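Local coordinates for proliferating cell nuclear antigen (Entamoeba histolytica, PDB 3P91), which probably increases the processivity of DNA polymerase delta during replication, as a DNA-binding processivity factor assembled from three copies of the chain, at residues A[30-35]-A[70-75]; A[78-83]-A[118-123]; A[15-20]-A[55-60]; A[43-48]-A[128-133]; A[6-11]-A[92-97]. One frame throughout, in Å; residues are numbered along the deposited sequence.

How the contacts relate
All five contacts build the N-terminal half of one PCNA subunit. Contacts 1 and 5 are strand pairings in two different sheets, centres about 14 Å apart, and they meet where I71 and C35 pack on F7 and L73 on V97. The centre of contact 3 lies about 12 Å from that of contact 5 and about 14 Å from that of contact 1; its F17 ring joins all three by touching F11, L93, L95 and F33, and also reaches L80 of contact 2. Contact 2 adjoins contact 1 through G74 and V123 and takes part in a subunit interface. Contact 4 touches contact 1 at T31 and C44 but stays about 15 Å from contact 5 at the nearest atoms.

Contact 1 of 5, residues A[30-35]-A[70-75]; sequences KTNFDC and PITLGI
I75 crosses the F33 side chain at about a right angle, and every carbon beyond its CA has a partner on the strand opposite. CB lies 3.7 Å from F33 CE2 and equally close to T31 O. CG2 keeps to the same side of the ring, 3.8 Å from F33 CE2, while CG1 stands beside the backbone N (chi1 -78°) and comes within 4.0 Å of F33 CD2. From there the extended chi2 of 173° carries CD1 over the ring face in a CH-pi contact, 3.9 Å from the F33 centroid; L73 O sits at the edge of that ring. Beneath this runs regular antiparallel pairing, with T31-I75, F33-L73 and C35-I71 as hydrogen-bonded pairs, each making two N-H...O bonds. It joins strand 71-76, outermost within this chain, to the long sheet of the PCNA fold, and helix 77-84 covers the T31, F33 and I75 face through L77 and L80. Further along that face C35 SG rests 3.8 Å from L73 CD1. On the other face N32 OD1 approaches G74 CA at 3.4 Å, its ND2 weakly bonded to I125 O, and D34 lies alongside T72 with OD2 3.3 Å from T72 CB.

Contact 2 of 5, residues A[78-83]-A[118-123]; sequences THLSKI and FGLNLV
The F118 ring takes the CG2 methyl of I83 on one face, 3.5 Å above its plane and shifted toward the rim. This is a CH-pi contact, with I83 CG2 3.6 Å from the F118 centroid and only 16° off the ring normal. The two side chains slide past each other in opposite directions, and the methyl comes down on the ring face nearest CG and CD1. Its position follows from the branching of I83: CG2 is anti to the backbone N, and CG1, beside that N (chi1 -57°), takes CD1 the other way, to 3.9 Å from L120 CB. On the other flat residue, L120 CD1 lies 4.0 Å from H79 CB. L120 CD2 reaches to 4.3 Å from L80 CB. No hydrogen bond crosses the contact; it is a buried apolar seam. Helix 77-84 runs nearly antiparallel to strand 118-121, 168° between their directions, and near its start H79 N bonds to N76 OD1. L80 continues the seam inward to F17 and V21 of helix 14-25, while strand 103-109 lies beside F118 and L120 in the sheet, with S106 against F118 and V104 against L120. On the outer side F118 and G119 pair with a strand of the second subunit, whose M180 packs on H79 and L120, so that the sheet continues across the PCNA trimer interface.

Contact 3 of 5, residues A[15-20]-A[55-60]; sequences ALFKRV and LLIETD
L16 and I57 meet tip to tip, L16 CD1 standing 4.0 Å from I57 CG2. A second aliphatic contact pairs V20 with L55: the two side chains cross at about a right angle, and V20 CG1 comes to 3.8 Å from L55 CD2. That methyl is anti to the backbone N of V20 (chi1 160°), which leaves the other one, CG2, for a longer approach of 4.3 Å to I57 CD1. One aromatic contact joins these. F17 offers its ring edge, with CD1 4.1 Å from I57 CD1 and that methyl near the ring plane, so I57 CD1 touches both F17 and V20. The other methyl of I57, CG2, has gone to L16.

This is a helix packed on a sheet: helix 14-25 lies along the strand, the axes of 15-20 and 55-57 being 11.3 Å apart at closest and nearly antiparallel. In PCNA rings the sheets form the outer wall and such helices line the central channel through which DNA passes.

No hydrogen bond passes between helix and strand; each has its own. Within the helix R19 N bonds to A15 O and V20 N to L16 O, each at 2.9 Å, and K18 NZ bonds to L87 O. On the strand side L55 and I57 pair through their backbones with V42 and I40 of strand 39-45.

Contact 4 of 5, residues A[43-48]-A[128-133]; sequences QCMDNS and ESVEIP
V130 sets its side chain down on the main chain between Q43 and C44. Its chi1 of -59° puts CG2 between the backbone N and the carbonyl carbon, and from there the methyl drops to 3.7 Å from both Q43 C and C44 N. The second methyl, CG1, is beside the backbone N and turns along the strand to M45, ending 4.3 Å from M45 CG.

I132 uses its branch differently. Its chi1 of 74° places the longer CG1 arm between N and carbonyl carbon, and so the short CG2 methyl, beside the backbone N, is the one that meets Q43, 4.1 Å from Q43 CD. The two side chains cross obliquely. Q43 runs extended beyond CG (chi2 -154°) and reaches alongside the loop from V130 to I132; which way round its amide sits is doubtful.

Residues 128-133 belong to the loop joining the two halves of the subunit, the interdomain connecting loop of PCNA, beside which partner proteins dock in relatives. L52 backs V130, and Y252 receives I132 and P133.

With methyl groups doing most of the touching and no clear hydrogen bond across, the contacts between loop and strand 39-45 that can be relied on are van der Waals ones, at the surface.

Contact 5 of 5, residues A[6-11]-A[92-97]; sequences AFHAKF and GLILDV
F11 and L93 lie side by side, pointing the same way, at the close-packed end of this strand pair. L93 CD2 is 3.8 Å from F11 CD2, and L95 CD2 comes up to the ring edge at F11 CE2, also 3.8 Å. The ring reaches both because CG stands beside the F11 backbone N (chi1 -71°), which brings the ring edge to L93 and L95; beyond, it stacks with F17 of helix 14-25. F7, A9 and V97 share this buried face, where V97 leans on L73 and F7 meets the F65 ring.

The other face, with H8, K10, I94 and D96, is partly open to solvent, and its chemistry is polar. H8 ND1 gives a hydrogen bond to D96 OD2 at 3.0 Å. The carboxylate oxygen lies close to the imidazole plane and is met on its syn side, though the donor stands 31° out of the carboxylate plane. H8 NE2 bonds to E64 OE2, so two carboxylates flank the ring and would probably favour its protonated form. K10, bent toward its end, lays CG 3.7 Å from I94 CG1 and sends NZ to a salt bridge with E64.

Backbone bonds tie the two strands together, L95 N to A9 O at 2.7 Å among them. At the A6 end the pairing slackens: A6 N and F7 N both point at V97 O, 3.0 and 3.4 Å away, each bond weak. Two residues against one make a classic beta bulge, at the end of an antiparallel pair in the N-terminal PCNA domain, in the sheet that has five strands within this chain.

Contact 1 of 5, residues A[30-35]-A[70-75]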
# COMPACT_ATOMS: atom_id res chain seq x y z
N LYS A 30 1.08 -17.75 20.95
CA LYS A 30 0.32 -17.79 22.19
C LYS A 30 1.28 -17.74 23.36
O LYS A 30 2.33 -18.38 23.33
CB LYS A 30 -0.52 -19.07 22.25
CG LYS A 30 -1.48 -19.23 21.09
CD LYS A 30 -2.02 -20.64 21.01
CE LYS A 30 -2.77 -20.88 19.71
NZ LYS A 30 -3.16 -22.31 19.55
N THR A 31 0.95 -16.97 24.39
CA THR A 31 1.83 -16.90 25.55
C THR A 31 1.09 -16.52 26.82
O THR A 31 0.01 -15.93 26.77
CB THR A 31 3.03 -15.95 25.30
OG1 THR A 31 4.02 -16.15 26.32
CG2 THR A 31 2.58 -14.50 25.31
N ASN A 32 1.67 -16.88 27.95
CA ASN A 32 1.10 -16.51 29.22
C ASN A 32 1.59 -15.14 29.65
O ASN A 32 2.78 -14.83 29.57
CB ASN A 32 1.47 -17.53 30.29
CG ASN A 32 0.64 -18.78 30.18
OD1 ASN A 32 -0.59 -18.73 30.10
ND2 ASN A 32 1.30 -19.93 30.18
N PHE A 33 0.65 -14.33 30.10
CA PHE A 33 0.97 -13.07 30.73
C PHE A 33 0.82 -13.27 32.20
O PHE A 33 -0.29 -13.46 32.70
CB PHE A 33 0.04 -11.97 30.25
CG PHE A 33 0.34 -11.50 28.87
CD1 PHE A 33 0.82 -10.23 28.66
CD2 PHE A 33 0.18 -12.35 27.79
CE1 PHE A 33 1.11 -9.80 27.39
CE2 PHE A 33 0.46 -11.93 26.51
CZ PHE A 33 0.93 -10.66 26.31
N ASP A 34 1.94 -13.27 32.90
CA ASP A 34 1.95 -13.43 34.33
C ASP A 34 1.82 -12.06 34.97
O ASP A 34 2.74 -11.26 34.94
CB ASP A 34 3.24 -14.12 34.77
CG ASP A 34 3.43 -15.47 34.12
OD1 ASP A 34 4.45 -15.66 33.41
OD2 ASP A 34 2.57 -16.35 34.31
N CYS A 35 0.65 -11.80 35.53
CA CYS A 35 0.42 -10.54 36.22
C CYS A 35 0.65 -10.72 37.72
O CYS A 35 0.51 -11.82 38.26
CB CYS A 35 -0.99 -10.04 35.93
SG CYS A 35 -1.41 -10.10 34.17
N PRO A 70 -1.01 -13.08 42.29
CA PRO A 70 -0.52 -13.40 40.94
C PRO A 70 -1.53 -14.19 40.13
O PRO A 70 -2.16 -15.12 40.63
CB PRO A 70 0.72 -14.25 41.22
CG PRO A 70 1.13 -13.89 42.59
CD PRO A 70 -0.13 -13.61 43.34
N ILE A 71 -1.67 -13.83 38.86
CA ILE A 71 -2.50 -14.57 37.92
C ILE A 71 -1.73 -14.73 36.62
O ILE A 71 -0.79 -13.98 36.36
CB ILE A 71 -3.81 -13.84 37.64
CG1 ILE A 71 -3.54 -12.53 36.91
CG2 ILE A 71 -4.54 -13.54 38.94
CD1 ILE A 71 -4.76 -11.66 36.81
N THR A 72 -2.11 -15.71 35.82
CA THR A 72 -1.49 -15.90 34.52
C THR A 72 -2.56 -15.97 33.44
O THR A 72 -3.44 -16.82 33.49
CB THR A 72 -0.61 -17.16 34.48
OG1 THR A 72 -0.56 -17.67 33.14
CG2 THR A 72 -1.16 -18.23 35.38
N LEU A 73 -2.49 -15.05 32.48
CA LEU A 73 -3.46 -15.01 31.39
C LEU A 73 -2.92 -15.64 30.12
O LEU A 73 -1.94 -15.16 29.55
CB LEU A 73 -3.88 -13.57 31.10
CG LEU A 73 -4.23 -12.67 32.29
CD1 LEU A 73 -4.22 -11.24 31.85
CD2 LEU A 73 -5.58 -13.03 32.87
N GLY A 74 -3.56 -16.72 29.68
CA GLY A 74 -3.19 -17.39 28.45
C GLY A 74 -3.72 -16.65 27.24
O GLY A 74 -4.91 -16.68 26.95
N ILE A 75 -2.82 -16.01 26.51
CA ILE A 75 -3.22 -15.08 25.46
C ILE A 75 -2.76 -15.44 24.04
O ILE A 75 -1.57 -15.59 23.79
CB ILE A 75 -2.73 -13.66 25.79
CG1 ILE A 75 -3.65 -13.03 26.84
CG2 ILE A 75 -2.68 -12.81 24.55
CD1 ILE A 75 -3.16 -11.71 27.35

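Contact 2 of 5, residues A[78-83]-A[118-123]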
# COMPACT_ATOMS: atom_id res chain seq x y z
N THR A 78 -2.43 -13.24 18.20
CA THR A 78 -3.10 -12.91 16.95
C THR A 78 -4.45 -12.26 17.27
O THR A 78 -4.84 -11.27 16.64
CB THR A 78 -3.28 -14.14 16.05
OG1 THR A 78 -2.01 -14.52 15.51
CG2 THR A 78 -4.22 -13.84 14.90
N HIS A 79 -5.16 -12.80 18.26
CA HIS A 79 -6.46 -12.27 18.61
C HIS A 79 -6.39 -10.94 19.34
O HIS A 79 -7.25 -10.08 19.16
CB HIS A 79 -7.25 -13.29 19.42
CG HIS A 79 -7.52 -14.55 18.67
ND1 HIS A 79 -8.05 -15.68 19.26
CD2 HIS A 79 -7.31 -14.87 17.37
CE1 HIS A 79 -8.17 -16.63 18.35
NE2 HIS A 79 -7.72 -16.16 17.20
N LEU A 80 -5.35 -10.77 20.15
CA LEU A 80 -5.17 -9.53 20.89
C LEU A 80 -4.77 -8.36 19.99
O LEU A 80 -5.21 -7.23 20.19
CB LEU A 80 -4.16 -9.71 22.02
CG LEU A 80 -3.82 -8.48 22.87
CD1 LEU A 80 -5.07 -7.88 23.47
CD2 LEU A 80 -2.84 -8.86 23.96
N SER A 81 -3.93 -8.62 18.99
CA SER A 81 -3.49 -7.54 18.12
C SER A 81 -4.66 -7.05 17.26
O SER A 81 -4.84 -5.84 17.08
CB SER A 81 -2.31 -7.97 17.25
OG SER A 81 -2.74 -8.55 16.03
N LYS A 82 -5.46 -7.98 16.76
CA LYS A 82 -6.69 -7.62 16.05
C LYS A 82 -7.59 -6.68 16.87
O LYS A 82 -8.17 -5.74 16.34
CB LYS A 82 -7.46 -8.87 15.62
CG LYS A 82 -6.73 -9.70 14.56
CD LYS A 82 -7.57 -10.85 14.04
CE LYS A 82 -8.71 -10.35 13.17
NZ LYS A 82 -9.49 -11.48 12.59
N ILE A 83 -7.69 -6.94 18.16
CA ILE A 83 -8.44 -6.05 19.04
C ILE A 83 -7.74 -4.70 19.22
O ILE A 83 -8.37 -3.65 19.13
CB ILE A 83 -8.65 -6.68 20.42
CG1 ILE A 83 -9.36 -8.02 20.28
CG2 ILE A 83 -9.45 -5.75 21.30
CD1 ILE A 83 -9.62 -8.71 21.61
N PHE A 118 -14.30 -4.99 24.84
CA PHE A 118 -14.11 -6.28 24.21
C PHE A 118 -13.96 -7.33 25.29
O PHE A 118 -13.34 -7.09 26.32
CB PHE A 118 -12.86 -6.28 23.35
CG PHE A 118 -12.66 -5.02 22.58
CD1 PHE A 118 -12.95 -4.96 21.22
CD2 PHE A 118 -12.18 -3.87 23.19
CE1 PHE A 118 -12.77 -3.80 20.51
CE2 PHE A 118 -11.99 -2.71 22.48
CZ PHE A 118 -12.29 -2.67 21.14
N GLY A 119 -14.56 -8.49 25.06
CA GLY A 119 -14.28 -9.67 25.85
C GLY A 119 -13.41 -10.58 25.02
O GLY A 119 -13.87 -11.16 24.04
N LEU A 120 -12.14 -10.70 25.38
CA LEU A 120 -11.24 -11.63 24.71
C LEU A 120 -11.21 -12.97 25.44
O LEU A 120 -10.89 -13.02 26.62
CB LEU A 120 -9.83 -11.07 24.65
CG LEU A 120 -8.77 -12.11 24.29
CD1 LEU A 120 -9.06 -12.74 22.92
CD2 LEU A 120 -7.38 -11.51 24.32
N ASN A 121 -11.55 -14.04 24.74
CA ASN A 121 -11.49 -15.37 25.33
C ASN A 121 -10.06 -15.75 25.61
O ASN A 121 -9.21 -15.66 24.74
CB ASN A 121 -12.10 -16.40 24.38
CG ASN A 121 -13.54 -16.10 24.04
OD1 ASN A 121 -14.32 -15.68 24.89
ND2 ASN A 121 -13.90 -16.31 22.78
N LEU A 122 -9.78 -16.16 26.84
CA LEU A 122 -8.44 -16.59 27.19
C LEU A 122 -8.23 -18.03 26.75
O LEU A 122 -9.18 -18.76 26.47
CB LEU A 122 -8.20 -16.46 28.69
CG LEU A 122 -8.31 -15.02 29.20
CD1 LEU A 122 -8.11 -14.95 30.69
CD2 LEU A 122 -7.29 -14.18 28.49
N VAL A 123 -6.96 -18.42 26.71
CA VAL A 123 -6.58 -19.74 26.26
C VAL A 123 -5.85 -20.50 27.36
O VAL A 123 -5.38 -19.92 28.34
CB VAL A 123 -5.67 -19.63 25.03
CG1 VAL A 123 -5.51 -20.98 24.35
CG2 VAL A 123 -6.23 -18.61 24.05

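Contact 3 of 5, residues A[15-20]-A[55-60]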
# COMPACT_ATOMS: atom_id res chain seq x y z
N ALA A 15 -0.42 3.21 23.36
CA ALA A 15 0.59 2.85 22.38
C ALA A 15 1.53 1.77 22.92
O ALA A 15 1.91 0.85 22.20
CB ALA A 15 1.38 4.07 21.96
N LEU A 16 1.89 1.89 24.19
CA LEU A 16 2.83 0.97 24.82
C LEU A 16 2.41 -0.49 24.68
O LEU A 16 3.21 -1.34 24.27
CB LEU A 16 3.02 1.34 26.30
CG LEU A 16 4.16 0.73 27.13
CD1 LEU A 16 3.77 -0.60 27.75
CD2 LEU A 16 5.42 0.60 26.30
N PHE A 17 1.17 -0.80 25.01
CA PHE A 17 0.71 -2.19 25.00
C PHE A 17 0.45 -2.71 23.59
O PHE A 17 0.61 -3.90 23.32
CB PHE A 17 -0.52 -2.34 25.87
CG PHE A 17 -0.88 -3.77 26.17
CD1 PHE A 17 0.04 -4.61 26.79
CD2 PHE A 17 -2.13 -4.27 25.85
CE1 PHE A 17 -0.29 -5.92 27.07
CE2 PHE A 17 -2.46 -5.58 26.14
CZ PHE A 17 -1.54 -6.41 26.75
N LYS A 18 0.03 -1.83 22.69
CA LYS A 18 -0.13 -2.17 21.29
C LYS A 18 1.21 -2.53 20.67
O LYS A 18 1.34 -3.51 19.95
CB LYS A 18 -0.75 -1.01 20.52
CG LYS A 18 -2.14 -0.63 21.02
CD LYS A 18 -2.71 0.58 20.29
CE LYS A 18 -2.96 0.28 18.83
NZ LYS A 18 -3.78 1.36 18.23
N ARG A 19 2.22 -1.72 20.97
CA ARG A 19 3.57 -1.96 20.48
C ARG A 19 4.17 -3.23 21.07
O ARG A 19 4.85 -3.99 20.39
CB ARG A 19 4.45 -0.77 20.81
CG ARG A 19 4.02 0.45 20.05
CD ARG A 19 4.69 1.69 20.55
NE ARG A 19 4.37 2.80 19.66
CZ ARG A 19 4.62 4.08 19.91
NH1 ARG A 19 5.21 4.42 21.05
NH2 ARG A 19 4.28 5.01 19.02
N VAL A 20 3.92 -3.46 22.36
CA VAL A 20 4.35 -4.68 23.01
C VAL A 20 3.81 -5.89 22.27
O VAL A 20 4.57 -6.79 21.89
CB VAL A 20 3.87 -4.70 24.47
CG1 VAL A 20 3.86 -6.11 25.03
CG2 VAL A 20 4.72 -3.77 25.31
N LEU A 55 9.72 -10.31 28.64
CA LEU A 55 9.06 -9.01 28.77
C LEU A 55 8.75 -8.66 30.21
O LEU A 55 8.31 -9.49 30.99
CB LEU A 55 7.76 -8.96 27.96
CG LEU A 55 6.80 -7.80 28.28
CD1 LEU A 55 7.25 -6.48 27.68
CD2 LEU A 55 5.38 -8.14 27.82
N LEU A 56 8.96 -7.39 30.54
CA LEU A 56 8.51 -6.87 31.80
C LEU A 56 7.89 -5.50 31.63
O LEU A 56 8.58 -4.54 31.32
CB LEU A 56 9.68 -6.77 32.77
CG LEU A 56 9.26 -6.12 34.08
CD1 LEU A 56 8.16 -6.94 34.74
CD2 LEU A 56 10.46 -5.96 35.00
N ILE A 57 6.58 -5.41 31.81
CA ILE A 57 5.97 -4.11 31.95
C ILE A 57 5.84 -3.82 33.43
O ILE A 57 5.29 -4.61 34.18
CB ILE A 57 4.59 -4.04 31.29
CG1 ILE A 57 4.64 -4.65 29.89
CG2 ILE A 57 4.13 -2.60 31.22
CD1 ILE A 57 3.31 -4.72 29.22
N GLU A 58 6.37 -2.68 33.86
CA GLU A 58 6.36 -2.33 35.26
C GLU A 58 5.11 -1.56 35.63
O GLU A 58 4.40 -1.06 34.75
CB GLU A 58 7.58 -1.48 35.58
CG GLU A 58 8.90 -2.18 35.36
CD GLU A 58 10.00 -1.53 36.17
OE1 GLU A 58 10.27 -2.01 37.30
OE2 GLU A 58 10.57 -0.52 35.68
N THR A 59 4.86 -1.43 36.93
CA THR A 59 3.65 -0.75 37.40
C THR A 59 3.67 0.76 37.11
O THR A 59 2.62 1.40 37.10
CB THR A 59 3.32 -1.06 38.91
OG1 THR A 59 4.40 -0.64 39.76
CG2 THR A 59 3.06 -2.55 39.12
N ASP A 60 4.86 1.30 36.86
CA ASP A 60 5.03 2.70 36.48
C ASP A 60 4.49 3.02 35.08
O ASP A 60 4.42 4.19 34.69
CB ASP A 60 6.51 3.10 36.54
CG ASP A 60 6.96 3.49 37.93
OD1 ASP A 60 8.02 3.01 38.37
OD2 ASP A 60 6.25 4.28 38.59

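Contact 4 of 5, residues A[43-48]-A[128-133]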
# COMPACT_ATOMS: atom_id res chain seq x y z
N GLN A 43 7.92 -14.70 29.93
CA GLN A 43 9.18 -15.40 29.73
C GLN A 43 8.88 -16.74 29.11
O GLN A 43 8.28 -17.61 29.75
CB GLN A 43 9.92 -15.60 31.05
CG GLN A 43 10.76 -14.43 31.47
CD GLN A 43 11.93 -14.82 32.36
OE1 GLN A 43 12.08 -15.99 32.74
NE2 GLN A 43 12.77 -13.85 32.69
N CYS A 44 9.30 -16.90 27.86
CA CYS A 44 9.00 -18.11 27.12
C CYS A 44 9.90 -18.18 25.90
O CYS A 44 10.54 -17.19 25.52
CB CYS A 44 7.55 -18.09 26.67
SG CYS A 44 7.21 -16.79 25.48
N MET A 45 9.93 -19.35 25.28
CA MET A 45 10.68 -19.57 24.05
C MET A 45 9.90 -19.06 22.86
O MET A 45 8.67 -19.00 22.89
CB MET A 45 10.97 -21.05 23.85
CG MET A 45 11.83 -21.64 24.94
SD MET A 45 12.36 -23.31 24.54
CE MET A 45 10.78 -24.12 24.34
N ASP A 46 10.62 -18.69 21.80
CA ASP A 46 9.97 -18.29 20.56
C ASP A 46 9.23 -19.48 19.97
O ASP A 46 9.34 -20.60 20.46
CB ASP A 46 11.02 -17.81 19.56
CG ASP A 46 11.75 -18.96 18.90
OD1 ASP A 46 11.89 -18.93 17.67
OD2 ASP A 46 12.19 -19.89 19.60
N ASN A 47 8.47 -19.22 18.91
CA ASN A 47 7.77 -20.27 18.18
C ASN A 47 8.62 -21.49 17.84
O ASN A 47 8.16 -22.63 17.98
CB ASN A 47 7.20 -19.69 16.88
CG ASN A 47 5.86 -19.01 17.09
OD1 ASN A 47 5.02 -19.50 17.83
ND2 ASN A 47 5.67 -17.87 16.44
N SER A 48 9.85 -21.26 17.38
CA SER A 48 10.72 -22.34 16.95
C SER A 48 11.45 -23.04 18.08
O SER A 48 12.20 -23.99 17.84
CB SER A 48 11.75 -21.81 15.96
OG SER A 48 11.10 -21.21 14.87
N GLU A 128 6.31 -25.03 30.05
CA GLU A 128 7.31 -25.06 31.10
C GLU A 128 7.84 -23.64 31.24
O GLU A 128 8.16 -23.01 30.23
N SER A 129 7.90 -23.14 32.47
CA SER A 129 8.51 -21.85 32.72
C SER A 129 9.99 -21.97 32.39
O SER A 129 10.58 -23.05 32.53
CB SER A 129 8.35 -21.45 34.18
OG SER A 129 9.04 -22.36 35.00
N VAL A 130 10.59 -20.88 31.94
CA VAL A 130 11.97 -20.91 31.49
C VAL A 130 12.83 -19.92 32.27
O VAL A 130 12.32 -19.01 32.93
CB VAL A 130 12.08 -20.63 29.99
CG1 VAL A 130 11.30 -21.66 29.21
CG2 VAL A 130 11.58 -19.24 29.67
N GLU A 131 14.14 -20.12 32.18
CA GLU A 131 15.09 -19.28 32.89
C GLU A 131 16.06 -18.67 31.89
O GLU A 131 16.50 -19.33 30.96
CB GLU A 131 15.87 -20.10 33.91
CG GLU A 131 15.01 -20.97 34.80
CD GLU A 131 14.16 -20.15 35.74
OE1 GLU A 131 13.02 -20.58 36.05
OE2 GLU A 131 14.63 -19.07 36.18
N ILE A 132 16.39 -17.40 32.09
CA ILE A 132 17.35 -16.73 31.24
C ILE A 132 18.74 -17.32 31.44
O ILE A 132 19.06 -17.86 32.50
CB ILE A 132 17.35 -15.19 31.48
CG1 ILE A 132 18.02 -14.84 32.81
CG2 ILE A 132 15.93 -14.65 31.42
CD1 ILE A 132 17.90 -13.38 33.21
N PRO A 133 19.58 -17.25 30.40
CA PRO A 133 20.94 -17.77 30.52
C PRO A 133 21.83 -16.83 31.32
O PRO A 133 21.46 -15.67 31.55
CB PRO A 133 21.40 -17.85 29.07
CG PRO A 133 20.60 -16.83 28.36
CD PRO A 133 19.27 -16.81 29.03

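Contact 5 of 5, residues A[6-11]-A[92-97]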
# COMPACT_ATOMS: atom_id res chain seq x y z
N ALA A 6 -10.07 -9.57 40.03
CA ALA A 6 -8.76 -10.19 40.24
C ALA A 6 -7.64 -9.32 39.68
O ALA A 6 -6.52 -9.31 40.20
CB ALA A 6 -8.73 -11.56 39.61
N PHE A 7 -7.95 -8.60 38.61
CA PHE A 7 -6.97 -7.77 37.96
C PHE A 7 -7.60 -6.54 37.32
O PHE A 7 -8.60 -6.65 36.60
CB PHE A 7 -6.19 -8.58 36.92
CG PHE A 7 -5.09 -7.82 36.24
CD1 PHE A 7 -4.02 -7.32 36.97
CD2 PHE A 7 -5.12 -7.60 34.87
CE1 PHE A 7 -3.02 -6.61 36.35
CE2 PHE A 7 -4.12 -6.89 34.24
CZ PHE A 7 -3.07 -6.40 34.98
N HIS A 8 -7.03 -5.38 37.60
CA HIS A 8 -7.42 -4.14 36.94
C HIS A 8 -6.19 -3.31 36.59
O HIS A 8 -5.31 -3.10 37.41
CB HIS A 8 -8.39 -3.35 37.83
CG HIS A 8 -8.62 -1.94 37.37
ND1 HIS A 8 -9.41 -1.63 36.29
CD2 HIS A 8 -8.16 -0.76 37.86
CE1 HIS A 8 -9.42 -0.32 36.12
NE2 HIS A 8 -8.67 0.23 37.06
N ALA A 9 -6.14 -2.83 35.35
CA ALA A 9 -5.00 -2.01 34.93
C ALA A 9 -5.38 -1.00 33.86
O ALA A 9 -6.02 -1.34 32.87
CB ALA A 9 -3.87 -2.91 34.43
N LYS A 10 -5.00 0.26 34.07
CA LYS A 10 -5.13 1.26 33.02
C LYS A 10 -3.78 1.83 32.65
O LYS A 10 -3.05 2.32 33.51
CB LYS A 10 -6.05 2.40 33.43
CG LYS A 10 -6.21 3.44 32.33
CD LYS A 10 -7.14 4.54 32.77
CE LYS A 10 -6.53 5.28 33.94
NZ LYS A 10 -7.55 5.65 34.96
N PHE A 11 -3.47 1.79 31.37
CA PHE A 11 -2.18 2.24 30.90
C PHE A 11 -2.08 3.75 30.92
O PHE A 11 -3.07 4.45 30.76
CB PHE A 11 -1.91 1.72 29.50
CG PHE A 11 -1.64 0.25 29.46
CD1 PHE A 11 -0.34 -0.23 29.49
CD2 PHE A 11 -2.69 -0.66 29.41
CE1 PHE A 11 -0.09 -1.59 29.45
CE2 PHE A 11 -2.44 -2.01 29.38
CZ PHE A 11 -1.14 -2.48 29.40
N GLY A 92 -7.94 5.65 26.28
CA GLY A 92 -7.63 5.20 27.62
C GLY A 92 -7.83 3.71 27.70
O GLY A 92 -8.96 3.22 27.75
N LEU A 93 -6.73 2.96 27.72
CA LEU A 93 -6.82 1.52 27.63
C LEU A 93 -6.84 0.86 29.01
O LEU A 93 -5.94 1.07 29.83
CB LEU A 93 -5.68 0.97 26.77
CG LEU A 93 -5.67 -0.55 26.62
CD1 LEU A 93 -6.85 -1.01 25.81
CD2 LEU A 93 -4.39 -1.00 25.98
N ILE A 94 -7.86 0.05 29.25
CA ILE A 94 -8.02 -0.62 30.52
C ILE A 94 -8.16 -2.11 30.31
O ILE A 94 -8.81 -2.56 29.37
CB ILE A 94 -9.25 -0.09 31.27
CG1 ILE A 94 -9.13 1.41 31.50
CG2 ILE A 94 -9.41 -0.80 32.61
CD1 ILE A 94 -10.43 2.07 31.81
N LEU A 95 -7.53 -2.86 31.21
CA LEU A 95 -7.65 -4.31 31.22
C LEU A 95 -8.35 -4.72 32.51
O LEU A 95 -8.08 -4.17 33.57
CB LEU A 95 -6.26 -4.94 31.18
CG LEU A 95 -5.64 -5.33 29.84
CD1 LEU A 95 -6.03 -4.40 28.71
CD2 LEU A 95 -4.14 -5.34 30.02
N ASP A 96 -9.26 -5.68 32.41
CA ASP A 96 -9.94 -6.19 33.58
C ASP A 96 -10.07 -7.70 33.48
O ASP A 96 -10.33 -8.24 32.41
CB ASP A 96 -11.34 -5.57 33.71
CG ASP A 96 -11.33 -4.21 34.40
OD1 ASP A 96 -11.80 -3.23 33.79
OD2 ASP A 96 -10.87 -4.12 35.55
N VAL A 97 -9.87 -8.37 34.61
CA VAL A 97 -10.30 -9.75 34.77
C VAL A 97 -11.22 -9.86 35.98
O VAL A 97 -10.83 -9.53 37.10
CB VAL A 97 -9.13 -10.73 34.89
CG1 VAL A 97 -9.64 -12.13 35.20
CG2 VAL A 97 -8.32 -10.74 33.60